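Local coordinates for C381 turret protein (Sulfolobus turreted icosahedral virus, PDB 4IND) that probably builds the turrets of an archaeal virus, assembling as five copies of a chain made of three jelly-roll domains, at residues 64-69 and 131-136; 82-87 and 138-143; 309-314 and 332-337. One frame throughout, in Å; residues are numbered along the deposited sequence.

Contact 1: 64-69 and 131-136; sequences GPNASI and YIQLPP
Strand 67-69 and strand 131-134 run antiparallel, and four backbone hydrogen bonds join them. A67 and L134 form one hydrogen-bonded pair, with L134 N to A67 O at 2.8 Å; I69 and I132 form the next, with I69 N to I132 O at 2.9 Å. Between them S68 and Q133 face each other as a non-hydrogen-bonded pair, where the CA atoms of S68 and Q133 offer weak CA-H...O contacts to I132 O and A67 O.

A second polar layer lies above the face that carries S68 and Q133. N66 ND2 donates to Q133 OE1 at 2.8 Å, close to the plane of its own amide, and the two amide planes are turned 59° apart. Beyond CG the Q133 chain is extended (chi2 -169°), and its NE2 reaches Y131 OH at 2.7 Å. That hydroxyl also shares a water with S68 OG, the water lying at the edge of the tyrosine ring and in its plane. Both ends of the Q133 amide are thus engaged, which fixes its rotation. The Y131 ring stacks on Y50 of a neighbouring subunit.

Apolar contacts occupy the other face. I69 CD1 meets L134 CD1 at 3.8 Å, and I69 CB lies 4.0 Å from I132 CG2; I118 packs on both I132 and L134. Past the strand end, the P136 ring sets CG 3.2 Å from G64 O.

The pairing belongs to a small antiparallel sheet, S68 bonding on to V37, whose apolar face packs on the opposing sheet in the first jelly-roll domain's β-sandwich.

Contact 2: 82-87 and 138-143; sequences IRIKVY and LAILEF
K85 O is gripped by two successive backbone N-H groups, L141 N at 2.8 Å and, more weakly, E142 N at 3.4 Å. This is a classic beta bulge: L141 and E142 both face K85, and the antiparallel register between strands 82-87 and 138-143 shifts by one residue. K85 N donates to E142 O, closing the bulge; regular pairing continues at I84 with F143, a non-hydrogen-bonded pair, and at Y87 with A139, which exchange two bonds, the A139 N to Y87 O bond being nearly straight (170°).

K85 and E142 project side by side from one face, but K85 NZ and E142 OE1 are 4.5 Å apart, beyond a salt bridge. The lysine chain bends at chi3 and chi4, and NZ forms salt bridges with E117 and E115 of its own chain and with D72 of a neighbouring subunit. E142 OE2 is held by Y19 and by E74 N of that same subunit, so this charged face joins two subunits.

The reverse face is apolar and turns into the jelly-roll core. There the F143 ring, anti to its backbone nitrogen (chi1 -176°), brings CD1 to 3.7 Å from I84 CG1 and CE1 to 3.8 Å from I82 CG2.

Contact 3: 309-314 and 332-337; sequences TAVTQC and DFIAGG
An Asx turn at D332 ends strand 328-332 and sets the following loop against strand 311-314, the neighbouring strand in one sheet of the third jelly-roll domain. D332 OD1 takes two backbone N-H groups: I334 N at 2.9 Å, nearly along the carboxylate C-O axis, and A335 N at 3.1 Å, from above the carboxylate plane. Because CG lies anti to the aspartate nitrogen (chi1 -176°), the carboxylate folds over the start of the turn. Its other oxygen, OD2, is bound by Q315, while G336 N bonds back to D332 O, closing one helix-like turn.

One backbone hydrogen bond crosses to the strand, from F333 N to C314 O at 2.9 Å. The donor lies almost exactly in line with the carbonyl (C=O...N angle 178°). The same oxygen also sits at the edge of the F333 ring, in its plane.

Around this bond the packing is apolar. The F333 ring enters the interior, beside V304 and L369, and forms an edge-to-face pair with W331. I334 points toward the strand: its CG1 lies 4.2 Å from C314 CB, and its CD1 4.3 Å from V311 CG1. The buried C314 thiol turns to the aromatic side: its SG stands 4.9 Å from the F333 ring centroid, 56° off the ring normal, and 3.9 Å from F333 CD2.

Contacts 1 and 2 lie in the first domain, their centres about 12 Å apart, on the two facing sheets of one sandwich. Their segments alternate along the chain: strand 67-71 is followed by strand 78-88, and strand 130-134 by strand 138-147, so each strand of contact 1 leads directly into a strand of contact 2, in the facing sheet. They touch through the core, I69 CD1 lying 3.9 Å from F143 CE1. Contact 3 comes later, in the third domain, with its centre about 70 Å from that of contact 1 and on the opposite side of the chain's centre. The elongated chain thus carries separate sandwich domains towards its two ends, consistent with a projecting turret.

Contact 1: 64-69 and 131-136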
ATOM      1  N   GLY A  64     -29.179  -0.371 -42.745  1.00 42.45           N
ATOM      2  CA  GLY A  64     -29.016  -1.810 -42.848  1.00 44.21           C
ATOM      3  C   GLY A  64     -28.899  -2.434 -41.475  1.00 41.60           C
ATOM      4  O   GLY A  64     -29.414  -1.885 -40.502  1.00 37.95           O
ATOM      5  N   PRO A  65     -28.227  -3.592 -41.389  1.00 41.73           N
ATOM      6  CA  PRO A  65     -28.105  -4.297 -40.113  1.00 34.77           C
ATOM      7  C   PRO A  65     -27.270  -3.490 -39.146  1.00 36.12           C
ATOM      8  O   PRO A  65     -26.469  -2.650 -39.577  1.00 34.52           O
ATOM      9  CB  PRO A  65     -27.369  -5.586 -40.498  1.00 37.39           C
ATOM     10  CG  PRO A  65     -26.645  -5.236 -41.778  1.00 46.35           C
ATOM     11  CD  PRO A  65     -27.570  -4.315 -42.493  1.00 41.48           C
ATOM     12  N   ASN A  66     -27.449  -3.734 -37.856  1.00 36.17           N
ATOM     13  CA  ASN A  66     -26.593  -3.113 -36.872  1.00 26.06           C
ATOM     14  C   ASN A  66     -25.144  -3.498 -37.132  1.00 31.78           C
ATOM     15  O   ASN A  66     -24.858  -4.575 -37.652  1.00 32.11           O
ATOM     16  CB  ASN A  66     -26.980  -3.550 -35.459  1.00 30.19           C
ATOM     17  CG  ASN A  66     -28.383  -3.117 -35.063  1.00 35.27           C
ATOM     18  OD1 ASN A  66     -28.997  -2.242 -35.697  1.00 33.53           O
ATOM     19  ND2 ASN A  66     -28.902  -3.738 -34.013  1.00 33.68           N
ATOM     20  N   ALA A  67     -24.229  -2.608 -36.786  1.00 31.35           N
ATOM     21  CA  ALA A  67     -22.813  -2.969 -36.703  1.00 28.25           C
ATOM     22  C   ALA A  67     -22.563  -3.554 -35.312  1.00 27.81           C
ATOM     23  O   ALA A  67     -23.434  -3.488 -34.439  1.00 29.59           O
ATOM     24  CB  ALA A  67     -21.943  -1.755 -36.937  1.00 25.41           C
ATOM     25  N   SER A  68     -21.378  -4.127 -35.103  1.00 22.14           N
ATOM     26  CA  SER A  68     -21.015  -4.666 -33.807  1.00 25.69           C
ATOM     27  C   SER A  68     -19.578  -4.334 -33.482  1.00 27.37           C
ATOM     28  O   SER A  68     -18.746  -4.192 -34.372  1.00 29.22           O
ATOM     29  CB  SER A  68     -21.167  -6.190 -33.789  1.00 29.93           C
ATOM     30  OG  SER A  68     -22.467  -6.586 -34.158  1.00 36.50           O
ATOM     31  N   ILE A  69     -19.287  -4.218 -32.196  1.00 22.50           N
ATOM     32  CA  ILE A  69     -17.913  -4.246 -31.744  1.00 21.49           C
ATOM     33  C   ILE A  69     -17.755  -5.561 -30.992  1.00 28.22           C
ATOM     34  O   ILE A  69     -18.577  -5.907 -30.154  1.00 26.79           O
ATOM     35  CB  ILE A  69     -17.603  -3.062 -30.836  1.00 25.44           C
ATOM     36  CG1 ILE A  69     -17.676  -1.763 -31.647  1.00 23.79           C
ATOM     37  CG2 ILE A  69     -16.191  -3.214 -30.222  1.00 18.49           C
ATOM     38  CD1 ILE A  69     -17.649  -0.504 -30.803  1.00 29.39           C
ATOM     39  N   TYR A 131     -18.908  -7.604 -26.483  1.00 21.28           N
ATOM     40  CA  TYR A 131     -19.866  -7.570 -27.598  1.00 22.04           C
ATOM     41  C   TYR A 131     -20.882  -6.450 -27.403  1.00 28.28           C
ATOM     42  O   TYR A 131     -21.513  -6.361 -26.359  1.00 26.03           O
ATOM     43  CB  TYR A 131     -20.619  -8.891 -27.662  1.00 22.24           C
ATOM     44  CG  TYR A 131     -21.702  -8.943 -28.747  1.00 23.64           C
ATOM     45  CD1 TYR A 131     -21.375  -9.078 -30.080  1.00 31.02           C
ATOM     46  CD2 TYR A 131     -23.041  -8.880 -28.416  1.00 37.59           C
ATOM     47  CE1 TYR A 131     -22.367  -9.140 -31.064  1.00 34.35           C
ATOM     48  CE2 TYR A 131     -24.029  -8.945 -29.376  1.00 41.28           C
ATOM     49  CZ  TYR A 131     -23.691  -9.075 -30.700  1.00 40.39           C
ATOM     50  OH  TYR A 131     -24.679  -9.131 -31.674  1.00 39.24           O
ATOM     51  N   ILE A 132     -21.051  -5.606 -28.411  1.00 25.97           N
ATOM     52  CA  ILE A 132     -22.148  -4.640 -28.403  1.00 27.33           C
ATOM     53  C   ILE A 132     -22.576  -4.327 -29.837  1.00 30.05           C
ATOM     54  O   ILE A 132     -21.742  -4.232 -30.738  1.00 28.29           O
ATOM     55  CB  ILE A 132     -21.768  -3.345 -27.633  1.00 24.97           C
ATOM     56  CG1 ILE A 132     -23.002  -2.452 -27.404  1.00 25.58           C
ATOM     57  CG2 ILE A 132     -20.665  -2.585 -28.353  1.00 23.40           C
ATOM     58  CD1 ILE A 132     -22.706  -1.259 -26.489  1.00 28.89           C
ATOM     59  N   GLN A 133     -23.874  -4.176 -30.044  1.00 28.44           N
ATOM     60  CA  GLN A 133     -24.397  -3.794 -31.353  1.00 33.45           C
ATOM     61  C   GLN A 133     -24.663  -2.299 -31.391  1.00 30.09           C
ATOM     62  O   GLN A 133     -25.067  -1.698 -30.388  1.00 33.97           O
ATOM     63  CB  GLN A 133     -25.686  -4.558 -31.675  1.00 33.35           C
ATOM     64  CG  GLN A 133     -25.503  -6.037 -31.912  1.00 36.22           C
ATOM     65  CD  GLN A 133     -26.756  -6.687 -32.482  1.00 41.92           C
ATOM     66  OE1 GLN A 133     -27.490  -6.075 -33.252  1.00 43.75           O
ATOM     67  NE2 GLN A 133     -27.017  -7.921 -32.082  1.00 50.12           N
ATOM     68  N   LEU A 134     -24.440  -1.704 -32.559  1.00 33.04           N
ATOM     69  CA  LEU A 134     -24.646  -0.279 -32.765  1.00 27.54           C
ATOM     70  C   LEU A 134     -25.568  -0.091 -33.949  1.00 30.15           C
ATOM     71  O   LEU A 134     -25.287  -0.598 -35.031  1.00 26.30           O
ATOM     72  CB  LEU A 134     -23.298   0.410 -33.025  1.00 25.93           C
ATOM     73  CG  LEU A 134     -22.239   0.214 -31.935  1.00 30.12           C
ATOM     74  CD1 LEU A 134     -20.870   0.699 -32.388  1.00 40.27           C
ATOM     75  CD2 LEU A 134     -22.660   0.890 -30.642  1.00 31.20           C
ATOM     76  N   PRO A 135     -26.675   0.645 -33.760  1.00 28.06           N
ATOM     77  CA  PRO A 135     -27.682   0.816 -34.821  1.00 27.71           C
ATOM     78  C   PRO A 135     -27.263   1.818 -35.893  1.00 30.23           C
ATOM     79  O   PRO A 135     -26.404   2.677 -35.653  1.00 31.02           O
ATOM     80  CB  PRO A 135     -28.915   1.356 -34.058  1.00 30.30           C
ATOM     81  CG  PRO A 135     -28.322   2.069 -32.884  1.00 29.78           C
ATOM     82  CD  PRO A 135     -27.091   1.267 -32.488  1.00 26.25           C
ATOM     83  N   PRO A 136     -27.875   1.712 -37.080  1.00 28.61           N
ATOM     84  CA  PRO A 136     -27.658   2.640 -38.196  1.00 28.55           C
ATOM     85  C   PRO A 136     -27.800   4.104 -37.787  1.00 30.63           C
ATOM     86  O   PRO A 136     -28.723   4.465 -37.041  1.00 30.26           O
ATOM     87  CB  PRO A 136     -28.766   2.258 -39.180  1.00 31.41           C
ATOM     88  CG  PRO A 136     -29.011   0.817 -38.901  1.00 34.50           C
ATOM     89  CD  PRO A 136     -28.871   0.671 -37.413  1.00 27.89           C
TER
HETATM   90  O   HOH W   1     -23.728  -9.162 -34.153  1.00 37.34           O

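Contact 2: 82-87 and 138-143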
ATOM      1  N   ILE A  82     -15.681   0.574 -20.141  1.00 24.64           N
ATOM      2  CA  ILE A  82     -15.632   0.950 -21.551  1.00 24.44           C
ATOM      3  C   ILE A  82     -16.448   2.227 -21.731  1.00 29.59           C
ATOM      4  O   ILE A  82     -17.571   2.338 -21.216  1.00 24.39           O
ATOM      5  CB  ILE A  82     -16.199  -0.166 -22.412  1.00 26.40           C
ATOM      6  CG1 ILE A  82     -15.194  -1.323 -22.462  1.00 29.03           C
ATOM      7  CG2 ILE A  82     -16.537   0.331 -23.814  1.00 23.32           C
ATOM      8  CD1 ILE A  82     -15.736  -2.573 -23.087  1.00 31.92           C
ATOM      9  N   ARG A  83     -15.873   3.200 -22.433  1.00 27.70           N
ATOM     10  CA  ARG A  83     -16.618   4.384 -22.839  1.00 23.46           C
ATOM     11  C   ARG A  83     -16.598   4.469 -24.358  1.00 23.69           C
ATOM     12  O   ARG A  83     -15.536   4.420 -24.985  1.00 22.26           O
ATOM     13  CB  ARG A  83     -16.043   5.644 -22.192  1.00 30.94           C
ATOM     14  CG  ARG A  83     -16.335   5.750 -20.670  1.00 25.18           C
ATOM     15  CD  ARG A  83     -15.492   6.821 -20.026  1.00 25.09           C
ATOM     16  NE  ARG A  83     -14.077   6.474 -20.071  1.00 27.41           N
ATOM     17  CZ  ARG A  83     -13.085   7.352 -19.981  1.00 27.57           C
ATOM     18  NH1 ARG A  83     -13.347   8.644 -19.839  1.00 28.46           N
ATOM     19  NH2 ARG A  83     -11.832   6.932 -20.039  1.00 28.27           N
ATOM     20  N   ILE A  84     -17.779   4.583 -24.950  1.00 24.16           N
ATOM     21  CA  ILE A  84     -17.869   4.806 -26.394  1.00 26.36           C
ATOM     22  C   ILE A  84     -18.519   6.154 -26.640  1.00 24.63           C
ATOM     23  O   ILE A  84     -19.684   6.340 -26.305  1.00 28.06           O
ATOM     24  CB  ILE A  84     -18.715   3.730 -27.092  1.00 27.54           C
ATOM     25  CG1 ILE A  84     -18.395   2.337 -26.544  1.00 27.54           C
ATOM     26  CG2 ILE A  84     -18.464   3.768 -28.627  1.00 21.83           C
ATOM     27  CD1 ILE A  84     -19.188   1.194 -27.217  1.00 21.56           C
ATOM     28  N   LYS A  85     -17.783   7.100 -27.225  1.00 19.70           N
ATOM     29  CA  LYS A  85     -18.380   8.398 -27.540  1.00 21.38           C
ATOM     30  C   LYS A  85     -19.080   8.272 -28.871  1.00 24.15           C
ATOM     31  O   LYS A  85     -18.458   7.934 -29.890  1.00 25.42           O
ATOM     32  CB  LYS A  85     -17.339   9.524 -27.626  1.00 20.68           C
ATOM     33  CG  LYS A  85     -18.008  10.897 -27.815  1.00 28.36           C
ATOM     34  CD  LYS A  85     -16.994  12.051 -28.006  1.00 31.81           C
ATOM     35  CE  LYS A  85     -16.251  12.360 -26.719  1.00 31.14           C
ATOM     36  NZ  LYS A  85     -17.162  12.842 -25.658  1.00 37.79           N
ATOM     37  N   VAL A  86     -20.380   8.523 -28.884  1.00 21.88           N
ATOM     38  CA  VAL A  86     -21.115   8.392 -30.156  1.00 24.35           C
ATOM     39  C   VAL A  86     -21.936   9.641 -30.424  1.00 27.70           C
ATOM     40  O   VAL A  86     -22.129  10.479 -29.539  1.00 27.88           O
ATOM     41  CB  VAL A  86     -22.057   7.158 -30.179  1.00 26.51           C
ATOM     42  CG1 VAL A  86     -21.288   5.869 -29.943  1.00 23.57           C
ATOM     43  CG2 VAL A  86     -23.164   7.324 -29.144  1.00 27.88           C
ATOM     44  N   TYR A  87     -22.423   9.769 -31.654  1.00 25.13           N
ATOM     45  CA  TYR A  87     -23.304  10.855 -32.019  1.00 24.80           C
ATOM     46  C   TYR A  87     -24.425  10.294 -32.899  1.00 27.07           C
ATOM     47  O   TYR A  87     -24.177   9.618 -33.910  1.00 28.10           O
ATOM     48  CB  TYR A  87     -22.558  11.981 -32.759  1.00 26.92           C
ATOM     49  CG  TYR A  87     -23.491  13.087 -33.209  1.00 22.91           C
ATOM     50  CD1 TYR A  87     -23.840  14.110 -32.347  1.00 23.63           C
ATOM     51  CD2 TYR A  87     -24.035  13.102 -34.498  1.00 31.34           C
ATOM     52  CE1 TYR A  87     -24.691  15.124 -32.741  1.00 31.91           C
ATOM     53  CE2 TYR A  87     -24.898  14.122 -34.911  1.00 37.11           C
ATOM     54  CZ  TYR A  87     -25.228  15.125 -34.018  1.00 30.96           C
ATOM     55  OH  TYR A  87     -26.085  16.148 -34.386  1.00 32.19           O
ATOM     56  N   LEU A 138     -25.630   5.896 -36.082  1.00 25.32           N
ATOM     57  CA  LEU A 138     -24.728   6.270 -34.982  1.00 29.59           C
ATOM     58  C   LEU A 138     -23.326   6.497 -35.538  1.00 32.32           C
ATOM     59  O   LEU A 138     -22.770   5.637 -36.225  1.00 28.02           O
ATOM     60  CB  LEU A 138     -24.662   5.176 -33.925  1.00 25.12           C
ATOM     61  CG  LEU A 138     -25.534   5.223 -32.686  1.00 38.83           C
ATOM     62  CD1 LEU A 138     -24.927   4.294 -31.630  1.00 34.51           C
ATOM     63  CD2 LEU A 138     -25.710   6.656 -32.149  1.00 33.94           C
ATOM     64  N   ALA A 139     -22.772   7.669 -35.273  1.00 24.87           N
ATOM     65  CA  ALA A 139     -21.367   7.940 -35.536  1.00 26.28           C
ATOM     66  C   ALA A 139     -20.564   7.464 -34.316  1.00 26.38           C
ATOM     67  O   ALA A 139     -20.965   7.710 -33.174  1.00 32.79           O
ATOM     68  CB  ALA A 139     -21.182   9.453 -35.725  1.00 20.83           C
ATOM     69  N   ILE A 140     -19.439   6.793 -34.555  0.59 23.40           N
ATOM     70  CA  ILE A 140     -18.579   6.349 -33.466  0.59 27.08           C
ATOM     71  C   ILE A 140     -17.330   7.218 -33.412  0.59 27.25           C
ATOM     72  O   ILE A 140     -16.500   7.172 -34.315  0.59 25.47           O
ATOM     73  CB  ILE A 140     -18.186   4.879 -33.656  0.59 29.95           C
ATOM     74  CG1 ILE A 140     -19.420   4.051 -34.019  0.59 31.70           C
ATOM     75  CG2 ILE A 140     -17.501   4.330 -32.412  0.59 30.89           C
ATOM     76  CD1 ILE A 140     -19.099   2.666 -34.564  0.59 25.46           C
ATOM     77  N   LEU A 141     -17.189   8.009 -32.349  1.00 27.40           N
ATOM     78  CA  LEU A 141     -16.106   8.998 -32.292  1.00 24.27           C
ATOM     79  C   LEU A 141     -14.862   8.510 -31.540  1.00 21.67           C
ATOM     80  O   LEU A 141     -13.728   8.795 -31.956  1.00 26.18           O
ATOM     81  CB  LEU A 141     -16.579  10.321 -31.673  1.00 25.99           C
ATOM     82  CG  LEU A 141     -17.862  10.999 -32.153  1.00 39.14           C
ATOM     83  CD1 LEU A 141     -17.844  12.490 -31.807  1.00 44.63           C
ATOM     84  CD2 LEU A 141     -18.090  10.802 -33.618  1.00 40.01           C
ATOM     85  N   GLU A 142     -15.077   7.816 -30.426  1.00 24.59           N
ATOM     86  CA  GLU A 142     -13.964   7.329 -29.596  1.00 25.04           C
ATOM     87  C   GLU A 142     -14.361   6.023 -28.951  1.00 28.10           C
ATOM     88  O   GLU A 142     -15.524   5.784 -28.704  1.00 25.46           O
ATOM     89  CB  GLU A 142     -13.573   8.325 -28.500  1.00 21.35           C
ATOM     90  CG  GLU A 142     -13.054   9.676 -28.973  1.00 29.51           C
ATOM     91  CD  GLU A 142     -12.861  10.673 -27.808  1.00 34.91           C
ATOM     92  OE1 GLU A 142     -13.444  11.781 -27.877  1.00 40.57           O
ATOM     93  OE2 GLU A 142     -12.108  10.371 -26.847  1.00 36.60           O
ATOM     94  N   PHE A 143     -13.378   5.177 -28.675  1.00 26.65           N
ATOM     95  CA  PHE A 143     -13.631   3.930 -27.972  1.00 26.50           C
ATOM     96  C   PHE A 143     -12.497   3.775 -26.983  1.00 21.83           C
ATOM     97  O   PHE A 143     -11.327   3.772 -27.381  1.00 27.68           O
ATOM     98  CB  PHE A 143     -13.659   2.748 -28.935  1.00 18.75           C
ATOM     99  CG  PHE A 143     -14.018   1.428 -28.276  1.00 21.19           C
ATOM    100  CD1 PHE A 143     -15.342   1.056 -28.097  1.00 21.59           C
ATOM    101  CD2 PHE A 143     -13.009   0.578 -27.820  1.00 25.74           C
ATOM    102  CE1 PHE A 143     -15.665  -0.155 -27.489  1.00 23.33           C
ATOM    103  CE2 PHE A 143     -13.307  -0.630 -27.217  1.00 21.44           C
ATOM    104  CZ  PHE A 143     -14.635  -1.010 -27.058  1.00 23.06           C
TER

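Contact 3: 309-314 and 332-337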
ATOM      1  N   THR A 309     -28.471 -20.827  40.223  1.00 66.90           N
ATOM      2  CA  THR A 309     -28.286 -22.261  40.057  1.00 70.37           C
ATOM      3  C   THR A 309     -29.468 -22.887  39.321  1.00 69.43           C
ATOM      4  O   THR A 309     -29.396 -24.029  38.873  1.00 70.24           O
ATOM      5  CB  THR A 309     -28.080 -22.962  41.410  1.00 74.60           C
ATOM      6  OG1 THR A 309     -29.168 -22.642  42.283  1.00 84.92           O
ATOM      7  CG2 THR A 309     -26.788 -22.498  42.051  1.00 67.47           C
ATOM      8  N   ALA A 310     -30.547 -22.123  39.186  1.00 67.54           N
ATOM      9  CA  ALA A 310     -31.720 -22.569  38.436  1.00 66.27           C
ATOM     10  C   ALA A 310     -31.517 -22.480  36.923  1.00 58.20           C
ATOM     11  O   ALA A 310     -32.324 -23.007  36.163  1.00 59.14           O
ATOM     12  CB  ALA A 310     -32.953 -21.783  38.851  1.00 72.12           C
ATOM     13  N   VAL A 311     -30.445 -21.813  36.493  1.00 58.62           N
ATOM     14  CA  VAL A 311     -30.104 -21.713  35.073  1.00 55.80           C
ATOM     15  C   VAL A 311     -29.039 -22.749  34.731  1.00 59.47           C
ATOM     16  O   VAL A 311     -27.953 -22.740  35.304  1.00 61.06           O
ATOM     17  CB  VAL A 311     -29.579 -20.305  34.711  1.00 55.83           C
ATOM     18  CG1 VAL A 311     -29.368 -20.171  33.191  1.00 53.04           C
ATOM     19  CG2 VAL A 311     -30.531 -19.239  35.215  1.00 52.68           C
ATOM     20  N   THR A 312     -29.359 -23.636  33.796  1.00 61.40           N
ATOM     21  CA  THR A 312     -28.479 -24.747  33.439  1.00 62.52           C
ATOM     22  C   THR A 312     -27.711 -24.502  32.148  1.00 57.55           C
ATOM     23  O   THR A 312     -26.687 -25.135  31.892  1.00 57.08           O
ATOM     24  CB  THR A 312     -29.283 -26.037  33.266  1.00 65.45           C
ATOM     25  OG1 THR A 312     -30.264 -25.852  32.235  1.00 67.85           O
ATOM     26  CG2 THR A 312     -29.980 -26.409  34.566  1.00 65.48           C
ATOM     27  N   GLN A 313     -28.222 -23.595  31.325  1.00 53.97           N
ATOM     28  CA  GLN A 313     -27.553 -23.263  30.080  1.00 50.22           C
ATOM     29  C   GLN A 313     -27.724 -21.797  29.755  1.00 51.46           C
ATOM     30  O   GLN A 313     -28.812 -21.246  29.869  1.00 59.63           O
ATOM     31  CB  GLN A 313     -28.081 -24.111  28.920  1.00 51.51           C
ATOM     32  CG  GLN A 313     -27.452 -23.748  27.568  1.00 50.85           C
ATOM     33  CD  GLN A 313     -28.043 -24.530  26.404  1.00 59.00           C
ATOM     34  OE1 GLN A 313     -29.189 -24.986  26.460  1.00 66.20           O
ATOM     35  NE2 GLN A 313     -27.258 -24.690  25.339  1.00 55.08           N
ATOM     36  N   CYS A 314     -26.634 -21.169  29.345  1.00 49.29           N
ATOM     37  CA  CYS A 314     -26.686 -19.781  28.938  1.00 48.20           C
ATOM     38  C   CYS A 314     -25.478 -19.529  28.057  1.00 46.74           C
ATOM     39  O   CYS A 314     -24.402 -19.192  28.554  1.00 45.69           O
ATOM     40  CB  CYS A 314     -26.692 -18.865  30.169  1.00 41.88           C
ATOM     41  SG  CYS A 314     -26.989 -17.124  29.775  1.00 51.53           S
ATOM     42  N   ASP A 332     -19.793 -18.813  27.056  1.00 35.58           N
ATOM     43  CA  ASP A 332     -20.677 -19.603  27.882  1.00 35.19           C
ATOM     44  C   ASP A 332     -20.697 -18.948  29.259  1.00 41.99           C
ATOM     45  O   ASP A 332     -19.695 -18.956  29.973  1.00 40.92           O
ATOM     46  CB  ASP A 332     -20.176 -21.040  27.961  1.00 36.00           C
ATOM     47  CG  ASP A 332     -21.109 -21.938  28.741  1.00 48.43           C
ATOM     48  OD1 ASP A 332     -21.792 -21.442  29.663  1.00 54.22           O
ATOM     49  OD2 ASP A 332     -21.168 -23.143  28.434  1.00 50.21           O
ATOM     50  N   PHE A 333     -21.825 -18.346  29.623  1.00 42.07           N
ATOM     51  CA  PHE A 333     -21.896 -17.568  30.859  1.00 41.58           C
ATOM     52  C   PHE A 333     -21.892 -18.435  32.113  1.00 49.23           C
ATOM     53  O   PHE A 333     -21.589 -17.958  33.209  1.00 48.78           O
ATOM     54  CB  PHE A 333     -23.108 -16.631  30.837  1.00 34.49           C
ATOM     55  CG  PHE A 333     -23.018 -15.583  29.789  1.00 33.82           C
ATOM     56  CD1 PHE A 333     -22.349 -14.395  30.034  1.00 34.66           C
ATOM     57  CD2 PHE A 333     -23.576 -15.787  28.531  1.00 36.06           C
ATOM     58  CE1 PHE A 333     -22.251 -13.414  29.037  1.00 35.19           C
ATOM     59  CE2 PHE A 333     -23.481 -14.814  27.540  1.00 35.73           C
ATOM     60  CZ  PHE A 333     -22.819 -13.631  27.791  1.00 38.11           C
ATOM     61  N   ILE A 334     -22.236 -19.708  31.958  1.00 54.33           N
ATOM     62  CA  ILE A 334     -22.173 -20.638  33.081  1.00 55.58           C
ATOM     63  C   ILE A 334     -20.732 -21.088  33.286  1.00 56.06           C
ATOM     64  O   ILE A 334     -20.177 -20.945  34.362  1.00 57.67           O
ATOM     65  CB  ILE A 334     -23.052 -21.883  32.849  1.00 57.99           C
ATOM     66  CG1 ILE A 334     -24.498 -21.487  32.522  1.00 58.27           C
ATOM     67  CG2 ILE A 334     -22.984 -22.819  34.047  1.00 52.48           C
ATOM     68  CD1 ILE A 334     -25.165 -20.659  33.591  1.00 57.84           C
ATOM     69  N   ALA A 335     -20.127 -21.627  32.233  1.00 56.29           N
ATOM     70  CA  ALA A 335     -18.767 -22.165  32.296  1.00 49.85           C
ATOM     71  C   ALA A 335     -17.706 -21.073  32.439  1.00 47.71           C
ATOM     72  O   ALA A 335     -16.698 -21.258  33.118  1.00 46.90           O
ATOM     73  CB  ALA A 335     -18.482 -23.009  31.046  1.00 48.87           C
ATOM     74  N   GLY A 336     -17.935 -19.939  31.787  1.00 43.47           N
ATOM     75  CA  GLY A 336     -16.935 -18.882  31.725  1.00 41.52           C
ATOM     76  C   GLY A 336     -17.127 -17.722  32.690  1.00 42.68           C
ATOM     77  O   GLY A 336     -16.189 -16.972  32.949  1.00 43.20           O
ATOM     78  N   GLY A 337     -18.334 -17.567  33.229  1.00 45.22           N
ATOM     79  CA  GLY A 337     -18.626 -16.445  34.113  1.00 47.35           C
ATOM     80  C   GLY A 337     -19.576 -15.442  33.486  1.00 46.69           C
ATOM     81  O   GLY A 337     -19.780 -15.441  32.268  1.00 44.87           O
TER